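Local coordinates for protein spherulin-4 (PDB 5C5G) that is a fungal glycoside hydrolase that binds N-acetyl-D-galactosamine and probably cleaves galactosaminogalactan, a polysaccharide whose biosynthesis needs its counterpart in a related mould, at residues I42-P54 against R91-S103. Sequence-based numbering, arbitrary orientation.
Sequences INPGSGPGPEALP and RDIETYAAWPTQS
Pro48 lies over one face of the Tyr96 ring: its CB stands 3.7 Å from the ring centroid and 13° off the normal, a centred CH-pi contact. Trp99 is sandwiched, with Pro54 CD 3.4 Å above one face and Tyr96 CD1 over the opposite face, both toward the rim. Ile42 CD1 meets the indole at its edge, 3.7 Å from Trp99 CH2, while Leu53 CD2 packs against Trp99 CD1. These contacts lay the loop after the second strand of the (beta/alpha)8 barrel across helix 86-103, which follows the third; at the loop's barrel end, Asn43 adjoins Tyr15 and Tyr76, which bind N-acetyl-D-galactosamine. Direct polar bonding across the contact centres on Arg91, whose NH1 (3.0 Å) and NH2 (2.9 Å) both grip Gly49 O end-on, through bent bonds near the guanidinium plane. With CG opposite the backbone N (chi1 175°), the arginine chain turns at chi2 (-90°) to reach that oxygen. A salt bridge from Arg91 NH2 to Asp92 OD1, also in plane, helps to fix the group's rotation. Asp92 OD2 pairs with Arg84, Tyr96 OH with Tyr76 O. Waters also bridge Ser46 O to Asp92 OD2, Ala52 O to Thr95 O, and Trp99 NE1 to Pro48 O and Glu51 O.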
loop_
_atom_site.group_PDB
_atom_site.type_symbol
_atom_site.label_atom_id
_atom_site.label_comp_id
_atom_site.label_asym_id
_atom_site.label_seq_id
_atom_site.Cartn_x
_atom_site.Cartn_y
_atom_site.Cartn_z
ATOM N N ILE A 42 0.673 -7.202 -2.303
ATOM C CA ILE A 42 0.778 -8.198 -3.366
ATOM C C ILE A 42 -0.628 -8.563 -3.833
ATOM O O ILE A 42 -1.627 -8.461 -3.096
ATOM C CB ILE A 42 1.632 -9.392 -2.967
ATOM C CG1 ILE A 42 1.087 -9.999 -1.708
ATOM C CG2 ILE A 42 3.120 -8.973 -2.743
ATOM C CD1 ILE A 42 0.024 -11.042 -1.908
ATOM N N ASN A 43 -0.698 -8.976 -5.081
ATOM C CA ASN A 43 -1.953 -8.997 -5.805
ATOM C C ASN A 43 -1.876 -10.013 -6.936
ATOM O O ASN A 43 -1.651 -9.656 -8.081
ATOM C CB ASN A 43 -2.211 -7.586 -6.331
ATOM C CG ASN A 43 -3.506 -7.453 -7.051
ATOM O OD1 ASN A 43 -4.355 -8.346 -7.008
ATOM N ND2 ASN A 43 -3.684 -6.329 -7.726
ATOM N N PRO A 44 -2.082 -11.287 -6.616
ATOM C CA PRO A 44 -1.966 -12.299 -7.667
ATOM C C PRO A 44 -2.933 -12.120 -8.841
ATOM O O PRO A 44 -2.535 -12.353 -9.976
ATOM C CB PRO A 44 -2.219 -13.600 -6.911
ATOM C CG PRO A 44 -1.722 -13.305 -5.517
ATOM C CD PRO A 44 -2.139 -11.884 -5.272
ATOM N N GLY A 45 -4.164 -11.700 -8.589
ATOM C CA GLY A 45 -5.152 -11.565 -9.652
ATOM C C GLY A 45 -6.364 -10.777 -9.180
ATOM O O GLY A 45 -7.461 -11.317 -9.080
ATOM N N SER A 46 -6.162 -9.495 -8.898
ATOM C CA SER A 46 -7.193 -8.650 -8.275
ATOM C C SER A 46 -7.768 -9.376 -7.072
ATOM O O SER A 46 -8.981 -9.434 -6.878
ATOM C CB SER A 46 -8.293 -8.292 -9.277
ATOM O OG SER A 46 -7.747 -7.519 -10.340
ATOM N N GLY A 47 -6.864 -9.899 -6.251
ATOM C CA GLY A 47 -7.204 -10.809 -5.172
ATOM C C GLY A 47 -6.232 -11.959 -5.152
ATOM O O GLY A 47 -5.287 -11.986 -5.935
ATOM N N PRO A 48 -6.492 -12.938 -4.289
ATOM C CA PRO A 48 -5.563 -14.051 -4.116
ATOM C C PRO A 48 -5.690 -15.103 -5.210
ATOM O O PRO A 48 -4.873 -16.036 -5.235
ATOM C CB PRO A 48 -5.944 -14.602 -2.738
ATOM C CG PRO A 48 -7.403 -14.267 -2.602
ATOM C CD PRO A 48 -7.569 -12.942 -3.283
ATOM N N GLY A 49 -6.656 -14.949 -6.107
ATOM C CA GLY A 49 -6.859 -15.892 -7.184
ATOM C C GLY A 49 -7.902 -16.930 -6.829
ATOM O O GLY A 49 -8.416 -16.971 -5.717
ATOM N N PRO A 50 -8.217 -17.804 -7.780
ATOM C CA PRO A 50 -9.348 -18.716 -7.633
ATOM C C PRO A 50 -9.052 -19.966 -6.812
ATOM O O PRO A 50 -9.956 -20.756 -6.597
ATOM C CB PRO A 50 -9.645 -19.110 -9.082
ATOM C CG PRO A 50 -8.343 -18.994 -9.780
ATOM C CD PRO A 50 -7.658 -17.815 -9.142
ATOM N N GLU A 51 -7.796 -20.179 -6.415
ATOM C CA GLU A 51 -7.417 -21.363 -5.647
ATOM C C GLU A 51 -6.883 -20.963 -4.274
ATOM O O GLU A 51 -6.726 -19.802 -3.984
ATOM C CB GLU A 51 -6.363 -22.176 -6.412
ATOM C CG GLU A 51 -6.840 -22.614 -7.774
ATOM C CD GLU A 51 -5.872 -23.518 -8.487
ATOM O OE1 GLU A 51 -4.794 -23.844 -7.941
ATOM O OE2 GLU A 51 -6.189 -23.879 -9.619
ATOM N N ALA A 52 -6.593 -21.965 -3.460
ATOM C CA ALA A 52 -6.167 -21.719 -2.086
ATOM C C ALA A 52 -4.777 -21.114 -2.019
ATOM O O ALA A 52 -4.455 -20.414 -1.054
ATOM C CB ALA A 52 -6.210 -23.007 -1.279
ATOM N N LEU A 53 -3.957 -21.375 -3.031
ATOM C CA LEU A 53 -2.620 -20.816 -3.119
ATOM C C LEU A 53 -2.436 -20.139 -4.462
ATOM O O LEU A 53 -3.111 -20.485 -5.427
ATOM C CB LEU A 53 -1.568 -21.901 -2.958
ATOM C CG LEU A 53 -1.568 -22.559 -1.582
ATOM C CD1 LEU A 53 -0.623 -23.737 -1.584
ATOM C CD2 LEU A 53 -1.170 -21.586 -0.495
ATOM N N PRO A 54 -1.543 -19.159 -4.530
ATOM C CA PRO A 54 -1.205 -18.532 -5.803
ATOM C C PRO A 54 -0.214 -19.409 -6.555
ATOM O O PRO A 54 0.104 -20.524 -6.113
ATOM C CB PRO A 54 -0.571 -17.219 -5.362
ATOM C CG PRO A 54 0.145 -17.598 -4.112
ATOM C CD PRO A 54 -0.740 -18.616 -3.429
ATOM N N ARG A 91 -14.231 -14.217 1.615
ATOM C CA ARG A 91 -13.544 -15.371 1.032
ATOM C C ARG A 91 -12.115 -14.986 0.677
ATOM O O ARG A 91 -11.168 -15.734 0.941
ATOM C CB ARG A 91 -14.279 -15.904 -0.199
ATOM C CG ARG A 91 -13.541 -17.032 -0.914
ATOM C CD ARG A 91 -12.585 -16.523 -1.988
ATOM N NE ARG A 91 -11.843 -17.626 -2.582
ATOM C CZ ARG A 91 -10.786 -17.468 -3.368
ATOM N NH1 ARG A 91 -10.170 -18.529 -3.861
ATOM N NH2 ARG A 91 -10.367 -16.252 -3.687
ATOM N N ASP A 92 -11.927 -13.817 0.093
ATOM C CA ASP A 92 -10.592 -13.414 -0.314
ATOM C C ASP A 92 -9.699 -13.183 0.908
ATOM O O ASP A 92 -8.536 -13.596 0.933
ATOM C CB ASP A 92 -10.626 -12.162 -1.194
ATOM C CG ASP A 92 -11.153 -12.428 -2.584
ATOM O OD1 ASP A 92 -11.271 -13.603 -2.993
ATOM O OD2 ASP A 92 -11.459 -11.438 -3.288
ATOM N N ILE A 93 -10.219 -12.510 1.936
ATOM C CA ILE A 93 -9.448 -12.298 3.158
ATOM C C ILE A 93 -9.005 -13.639 3.727
ATOM O O ILE A 93 -7.836 -13.827 4.101
ATOM C CB ILE A 93 -10.293 -11.562 4.218
ATOM C CG1 ILE A 93 -10.648 -10.141 3.749
ATOM C CG2 ILE A 93 -9.543 -11.505 5.538
ATOM C CD1 ILE A 93 -11.722 -9.473 4.604
ATOM N N GLU A 94 -9.947 -14.560 3.841
ATOM C CA GLU A 94 -9.681 -15.865 4.438
ATOM C C GLU A 94 -8.714 -16.693 3.606
ATOM O O GLU A 94 -7.970 -17.508 4.135
ATOM C CB GLU A 94 -10.991 -16.611 4.673
ATOM C CG GLU A 94 -11.783 -15.948 5.796
ATOM C CD GLU A 94 -13.093 -16.618 6.101
ATOM O OE1 GLU A 94 -13.521 -17.481 5.308
ATOM O OE2 GLU A 94 -13.688 -16.273 7.150
ATOM N N THR A 95 -8.730 -16.502 2.301
ATOM C CA THR A 95 -7.811 -17.213 1.416
ATOM C C THR A 95 -6.383 -16.783 1.731
ATOM O O THR A 95 -5.512 -17.616 1.967
ATOM C CB THR A 95 -8.172 -16.959 -0.065
ATOM O OG1 THR A 95 -9.498 -17.455 -0.327
ATOM C CG2 THR A 95 -7.214 -17.669 -0.987
ATOM N N TYR A 96 -6.124 -15.480 1.759
ATOM C CA TYR A 96 -4.793 -15.014 2.157
ATOM C C TYR A 96 -4.424 -15.522 3.543
ATOM O O TYR A 96 -3.284 -15.952 3.781
ATOM C CB TYR A 96 -4.727 -13.493 2.188
ATOM C CG TYR A 96 -4.666 -12.774 0.855
ATOM C CD1 TYR A 96 -3.584 -12.906 -0.005
ATOM C CD2 TYR A 96 -5.704 -11.940 0.468
ATOM C CE1 TYR A 96 -3.531 -12.228 -1.199
ATOM C CE2 TYR A 96 -5.670 -11.259 -0.716
ATOM C CZ TYR A 96 -4.573 -11.396 -1.558
ATOM O OH TYR A 96 -4.484 -10.742 -2.758
ATOM N N ALA A 97 -5.361 -15.448 4.480
ATOM C CA ALA A 97 -5.057 -15.828 5.845
ATOM C C ALA A 97 -4.637 -17.286 5.957
ATOM O O ALA A 97 -3.827 -17.625 6.805
ATOM C CB ALA A 97 -6.247 -15.579 6.736
ATOM N N ALA A 98 -5.214 -18.142 5.111
ATOM C CA ALA A 98 -4.942 -19.570 5.172
ATOM C C ALA A 98 -3.689 -19.958 4.421
ATOM O O ALA A 98 -3.277 -21.108 4.504
ATOM C CB ALA A 98 -6.135 -20.368 4.661
ATOM N N TRP A 99 -3.066 -19.024 3.703
ATOM C CA TRP A 99 -1.857 -19.339 2.948
ATOM C C TRP A 99 -0.783 -20.127 3.726
ATOM O O TRP A 99 -0.280 -21.122 3.216
ATOM C CB TRP A 99 -1.246 -18.067 2.352
ATOM C CG TRP A 99 -1.834 -17.620 1.046
ATOM C CD1 TRP A 99 -2.845 -18.195 0.347
ATOM C CD2 TRP A 99 -1.398 -16.498 0.270
ATOM N NE1 TRP A 99 -3.071 -17.507 -0.829
ATOM C CE2 TRP A 99 -2.189 -16.458 -0.895
ATOM C CE3 TRP A 99 -0.407 -15.526 0.450
ATOM C CZ2 TRP A 99 -2.009 -15.489 -1.889
ATOM C CZ3 TRP A 99 -0.230 -14.569 -0.532
ATOM C CH2 TRP A 99 -1.024 -14.564 -1.688
ATOM N N PRO A 100 -0.405 -19.687 4.938
ATOM C CA PRO A 100 0.700 -20.392 5.606
ATOM C C PRO A 100 0.316 -21.801 6.027
ATOM O O PRO A 100 1.163 -22.697 5.981
ATOM C CB PRO A 100 1.009 -19.509 6.822
ATOM C CG PRO A 100 -0.174 -18.626 6.973
ATOM C CD PRO A 100 -0.738 -18.424 5.609
ATOM N N THR A 101 -0.945 -22.023 6.384
ATOM C CA THR A 101 -1.373 -23.364 6.773
ATOM C C THR A 101 -1.604 -24.245 5.542
ATOM O O THR A 101 -1.237 -25.414 5.534
ATOM C CB THR A 101 -2.621 -23.331 7.659
ATOM O OG1 THR A 101 -3.646 -22.563 7.037
ATOM C CG2 THR A 101 -2.295 -22.713 8.987
ATOM N N GLN A 102 -2.172 -23.681 4.483
ATOM C CA GLN A 102 -2.415 -24.437 3.255
ATOM C C GLN A 102 -1.113 -24.881 2.604
ATOM O O GLN A 102 -1.067 -25.929 1.968
ATOM C CB GLN A 102 -3.230 -23.601 2.265
ATOM C CG GLN A 102 -4.668 -23.417 2.693
ATOM C CD GLN A 102 -5.556 -24.576 2.297
ATOM O OE1 GLN A 102 -5.121 -25.515 1.631
ATOM N NE2 GLN A 102 -6.806 -24.516 2.709
ATOM N N SER A 103 -0.066 -24.076 2.749
ATOM C CA SER A 103 1.226 -24.366 2.135
ATOM C C SER A 103 2.203 -25.073 3.069
ATOM O O SER A 103 3.230 -25.563 2.618
ATOM C CB SER A 103 1.882 -23.066 1.680
ATOM O OG SER A 103 2.203 -22.241 2.789
HETATM O O HOH W 1 -10.196 -9.253 -4.420
HETATM O O HOH W 2 -4.567 -18.029 -3.291
HETATM O O HOH W 3 -5.774 -20.306 1.248
#